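Local structure of ribosomal protein uL16 3-hydroxylase (Escherichia coli, 4CCL) at residues 1-13 with 23-35. The protein hydroxylates an arginine of ribosomal protein uL16 at C3, as an iron- and 2-oxoglutarate-dependent oxygenase that regulates growth. Sequence-based numbering, arbitrary orientation.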
# COMPACT_ATOMS: atom_id res chain seq x y z
N MSE B 1 -13.43 -26.13 31.09
CA MSE B 1 -12.98 -27.51 31.14
C MSE B 1 -11.51 -27.60 30.73
O MSE B 1 -10.83 -26.58 30.58
CB MSE B 1 -13.84 -28.39 30.22
CG MSE B 1 -14.00 -29.83 30.69
SE MSE B 1 -14.90 -30.96 29.38
CE MSE B 1 -14.21 -32.70 29.91
N GLU B 2 -11.01 -28.82 30.58
CA GLU B 2 -9.69 -29.06 30.02
C GLU B 2 -9.79 -30.23 29.05
O GLU B 2 -10.32 -31.28 29.40
CB GLU B 2 -8.69 -29.37 31.14
CG GLU B 2 -7.26 -29.58 30.66
N TYR B 3 -9.30 -30.03 27.83
CA TYR B 3 -9.39 -31.07 26.81
C TYR B 3 -8.04 -31.72 26.54
O TYR B 3 -7.01 -31.04 26.46
CB TYR B 3 -9.97 -30.49 25.52
CG TYR B 3 -11.47 -30.30 25.54
CD1 TYR B 3 -12.33 -31.38 25.32
CD2 TYR B 3 -12.04 -29.06 25.78
CE1 TYR B 3 -13.70 -31.22 25.34
CE2 TYR B 3 -13.41 -28.89 25.81
CZ TYR B 3 -14.24 -29.97 25.58
OH TYR B 3 -15.60 -29.81 25.60
N GLN B 4 -8.03 -33.04 26.39
CA GLN B 4 -6.80 -33.78 26.16
C GLN B 4 -6.74 -34.45 24.78
O GLN B 4 -7.61 -35.25 24.43
CB GLN B 4 -6.58 -34.82 27.26
CG GLN B 4 -5.98 -34.26 28.54
CD GLN B 4 -4.49 -33.98 28.42
OE1 GLN B 4 -3.79 -34.64 27.65
NE2 GLN B 4 -4.01 -33.01 29.18
N LEU B 5 -5.71 -34.11 24.00
CA LEU B 5 -5.54 -34.66 22.66
C LEU B 5 -4.69 -35.93 22.67
O LEU B 5 -3.63 -35.96 23.29
CB LEU B 5 -4.89 -33.62 21.74
CG LEU B 5 -5.77 -33.06 20.62
CD1 LEU B 5 -4.97 -32.17 19.67
CD2 LEU B 5 -6.43 -34.20 19.88
N THR B 6 -5.16 -36.97 21.98
CA THR B 6 -4.47 -38.26 21.97
C THR B 6 -3.52 -38.40 20.78
O THR B 6 -2.90 -39.44 20.59
CB THR B 6 -5.47 -39.43 21.97
OG1 THR B 6 -6.26 -39.39 20.78
CG2 THR B 6 -6.39 -39.35 23.19
N LEU B 7 -3.42 -37.34 19.99
CA LEU B 7 -2.57 -37.32 18.80
C LEU B 7 -1.09 -37.52 19.15
O LEU B 7 -0.63 -37.05 20.19
CB LEU B 7 -2.77 -36.00 18.05
CG LEU B 7 -2.06 -35.73 16.72
CD1 LEU B 7 -2.14 -36.92 15.78
CD2 LEU B 7 -2.65 -34.49 16.05
N ASN B 8 -0.36 -38.21 18.28
CA ASN B 8 1.08 -38.30 18.40
C ASN B 8 1.62 -37.16 17.55
O ASN B 8 1.53 -37.19 16.32
CB ASN B 8 1.56 -39.66 17.88
CG ASN B 8 3.07 -39.81 17.90
OD1 ASN B 8 3.79 -38.98 18.45
ND2 ASN B 8 3.55 -40.90 17.31
N TRP B 9 2.16 -36.15 18.22
CA TRP B 9 2.56 -34.91 17.56
C TRP B 9 3.78 -34.96 16.62
O TRP B 9 3.71 -34.43 15.52
CB TRP B 9 2.65 -33.74 18.56
CG TRP B 9 1.31 -33.14 18.91
CD1 TRP B 9 0.59 -33.37 20.04
CD2 TRP B 9 0.55 -32.23 18.12
NE1 TRP B 9 -0.58 -32.64 20.01
CE2 TRP B 9 -0.63 -31.94 18.83
CE3 TRP B 9 0.74 -31.62 16.87
CZ2 TRP B 9 -1.61 -31.07 18.35
CZ3 TRP B 9 -0.23 -30.76 16.39
CH2 TRP B 9 -1.39 -30.49 17.13
N PRO B 10 4.90 -35.56 17.06
CA PRO B 10 6.06 -35.61 16.16
C PRO B 10 5.73 -36.28 14.83
O PRO B 10 6.07 -35.75 13.77
CB PRO B 10 7.06 -36.45 16.94
CG PRO B 10 6.72 -36.21 18.37
CD PRO B 10 5.23 -36.06 18.41
N ASP B 11 5.04 -37.41 14.90
CA ASP B 11 4.65 -38.15 13.71
C ASP B 11 3.74 -37.33 12.81
O ASP B 11 3.87 -37.37 11.58
CB ASP B 11 3.95 -39.46 14.10
CG ASP B 11 3.31 -40.15 12.90
OD1 ASP B 11 4.06 -40.64 12.03
OD2 ASP B 11 2.07 -40.18 12.82
N PHE B 12 2.82 -36.59 13.41
CA PHE B 12 1.86 -35.79 12.67
C PHE B 12 2.55 -34.64 11.95
O PHE B 12 2.36 -34.44 10.75
CB PHE B 12 0.77 -35.25 13.59
CG PHE B 12 -0.18 -34.31 12.92
CD1 PHE B 12 -1.26 -34.80 12.19
CD2 PHE B 12 -0.01 -32.94 13.01
CE1 PHE B 12 -2.14 -33.94 11.57
CE2 PHE B 12 -0.89 -32.07 12.39
CZ PHE B 12 -1.95 -32.57 11.67
N LEU B 13 3.33 -33.88 12.70
CA LEU B 13 4.09 -32.76 12.17
C LEU B 13 5.02 -33.22 11.06
O LEU B 13 5.20 -32.53 10.07
CB LEU B 13 4.90 -32.08 13.27
CG LEU B 13 4.10 -31.37 14.37
CD1 LEU B 13 5.02 -30.74 15.40
CD2 LEU B 13 3.18 -30.34 13.76
N VAL B 23 -7.70 -38.76 9.03
CA VAL B 23 -8.75 -38.88 10.03
C VAL B 23 -8.08 -39.38 11.29
O VAL B 23 -7.49 -40.46 11.30
CB VAL B 23 -9.84 -39.88 9.61
CG1 VAL B 23 -10.84 -40.07 10.74
CG2 VAL B 23 -10.54 -39.40 8.35
N LEU B 24 -8.15 -38.60 12.35
CA LEU B 24 -7.58 -39.02 13.62
C LEU B 24 -8.75 -39.53 14.45
O LEU B 24 -9.59 -38.75 14.90
CB LEU B 24 -6.91 -37.83 14.31
CG LEU B 24 -5.94 -37.02 13.44
CD1 LEU B 24 -5.64 -35.68 14.08
CD2 LEU B 24 -4.66 -37.79 13.18
N LYS B 25 -8.79 -40.84 14.64
CA LYS B 25 -9.92 -41.47 15.31
C LYS B 25 -9.73 -41.36 16.81
O LYS B 25 -8.64 -41.61 17.32
CB LYS B 25 -10.02 -42.95 14.90
CG LYS B 25 -10.26 -43.19 13.42
CD LYS B 25 -11.63 -43.79 13.15
CE LYS B 25 -12.71 -42.73 13.07
NZ LYS B 25 -14.07 -43.34 13.06
N ARG B 26 -10.80 -40.97 17.50
CA ARG B 26 -10.78 -40.77 18.95
C ARG B 26 -9.66 -39.81 19.34
O ARG B 26 -8.91 -40.07 20.28
CB ARG B 26 -10.60 -42.10 19.69
CG ARG B 26 -11.61 -43.17 19.30
CD ARG B 26 -12.81 -43.18 20.23
NE ARG B 26 -13.05 -44.52 20.77
CZ ARG B 26 -12.96 -44.84 22.05
NH1 ARG B 26 -12.64 -43.92 22.95
NH2 ARG B 26 -13.19 -46.08 22.45
N GLY B 27 -9.54 -38.71 18.59
CA GLY B 27 -8.58 -37.67 18.92
C GLY B 27 -8.84 -37.20 20.33
O GLY B 27 -7.91 -36.98 21.11
N PHE B 28 -10.12 -37.07 20.66
CA PHE B 28 -10.55 -36.86 22.03
C PHE B 28 -11.31 -38.09 22.51
O PHE B 28 -12.24 -38.55 21.85
CB PHE B 28 -11.45 -35.63 22.14
CG PHE B 28 -10.74 -34.34 21.83
CD1 PHE B 28 -9.86 -33.78 22.73
CD2 PHE B 28 -10.97 -33.69 20.63
CE1 PHE B 28 -9.21 -32.60 22.45
CE2 PHE B 28 -10.33 -32.50 20.34
CZ PHE B 28 -9.44 -31.96 21.25
N ASN B 29 -10.89 -38.63 23.65
CA ASN B 29 -11.59 -39.76 24.27
C ASN B 29 -12.74 -39.26 25.13
O ASN B 29 -12.59 -38.28 25.86
CB ASN B 29 -10.63 -40.58 25.13
CG ASN B 29 -9.51 -41.20 24.33
OD1 ASN B 29 -9.65 -41.46 23.13
ND2 ASN B 29 -8.39 -41.46 24.99
N ASN B 30 -13.87 -39.96 25.05
CA ASN B 30 -15.10 -39.57 25.74
C ASN B 30 -15.37 -38.09 25.56
O ASN B 30 -15.37 -37.32 26.52
CB ASN B 30 -15.00 -39.91 27.23
CG ASN B 30 -14.63 -41.35 27.48
OD1 ASN B 30 -13.57 -41.65 28.03
ND2 ASN B 30 -15.50 -42.26 27.06
N PHE B 31 -15.61 -37.69 24.31
CA PHE B 31 -15.70 -36.28 23.99
C PHE B 31 -17.00 -35.67 24.48
O PHE B 31 -18.09 -36.12 24.13
CB PHE B 31 -15.54 -36.06 22.48
CG PHE B 31 -15.62 -34.62 22.06
CD1 PHE B 31 -14.56 -33.76 22.28
CD2 PHE B 31 -16.76 -34.13 21.45
CE1 PHE B 31 -14.63 -32.44 21.90
CE2 PHE B 31 -16.84 -32.81 21.06
CZ PHE B 31 -15.77 -31.96 21.29
N ILE B 32 -16.86 -34.64 25.30
CA ILE B 32 -18.00 -33.91 25.84
C ILE B 32 -18.03 -32.53 25.20
O ILE B 32 -17.10 -31.75 25.37
CB ILE B 32 -17.92 -33.77 27.36
CG1 ILE B 32 -17.73 -35.15 28.00
CG2 ILE B 32 -19.16 -33.08 27.89
CD1 ILE B 32 -16.91 -35.12 29.27
N ASP B 33 -19.09 -32.26 24.46
CA ASP B 33 -19.22 -31.01 23.73
C ASP B 33 -19.19 -29.80 24.67
O ASP B 33 -19.87 -29.80 25.69
CB ASP B 33 -20.49 -31.00 22.89
CG ASP B 33 -20.48 -32.08 21.82
OD1 ASP B 33 -20.20 -33.25 22.15
OD2 ASP B 33 -20.73 -31.75 20.64
N PRO B 34 -18.40 -28.78 24.31
CA PRO B 34 -18.27 -27.58 25.14
C PRO B 34 -19.55 -26.76 25.15
O PRO B 34 -19.83 -26.06 26.12
CB PRO B 34 -17.15 -26.80 24.44
CG PRO B 34 -17.20 -27.26 23.02
CD PRO B 34 -17.60 -28.70 23.08
N ILE B 35 -20.34 -26.88 24.08
CA ILE B 35 -21.54 -26.07 23.93
C ILE B 35 -22.67 -26.93 23.36
O ILE B 35 -22.43 -28.02 22.84
CB ILE B 35 -21.25 -24.83 23.04
CG1 ILE B 35 -22.27 -23.73 23.28
CG2 ILE B 35 -21.15 -25.22 21.58
CD1 ILE B 35 -22.10 -22.53 22.36
O HOH W 1 -8.61 -37.67 25.04
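Thr6 grips the type II beta turn of Leu24 to Gly27 by backbone and side chain together. Its N donates to Gly27 O (2.9 Å, N-H...O angle 157°), in the carbonyl plane. OG1, set between the backbone N and the carbonyl carbon (chi1 63°), reaches the same turn, 2.8 Å from Arg26 O and 2.9 Å from Gly27 O; its single proton can serve either carbonyl. Two residues from this pairing on each side, a water links the two segments, donating to Gln4 O and accepting from Asn29 N. At the far end the Tyr3 hydroxyl donates to Ile32 O (2.5 Å), which lies at the ring edge in plane. Between these polar points, the Tyr3 ring turns its edge to the face of Phe28 (planes at 71°), while Leu5 CD2 sits over a face of Phe28, 4.2 Å from the centroid. With an alanine at Phe28, Tyr3 and Leu5 would probably lose their shared aromatic partner, opening a gap beside Ile178 of strand 178-181. Leu7 CD1 meets Leu24 CD2 at 3.7 Å. Main-chain carbonyls thus accept every direct hydrogen bond here, so the N-terminal arm is fastened without salt bridges to the loop leaving edge strand 22-24 of the JmjC-type beta fold.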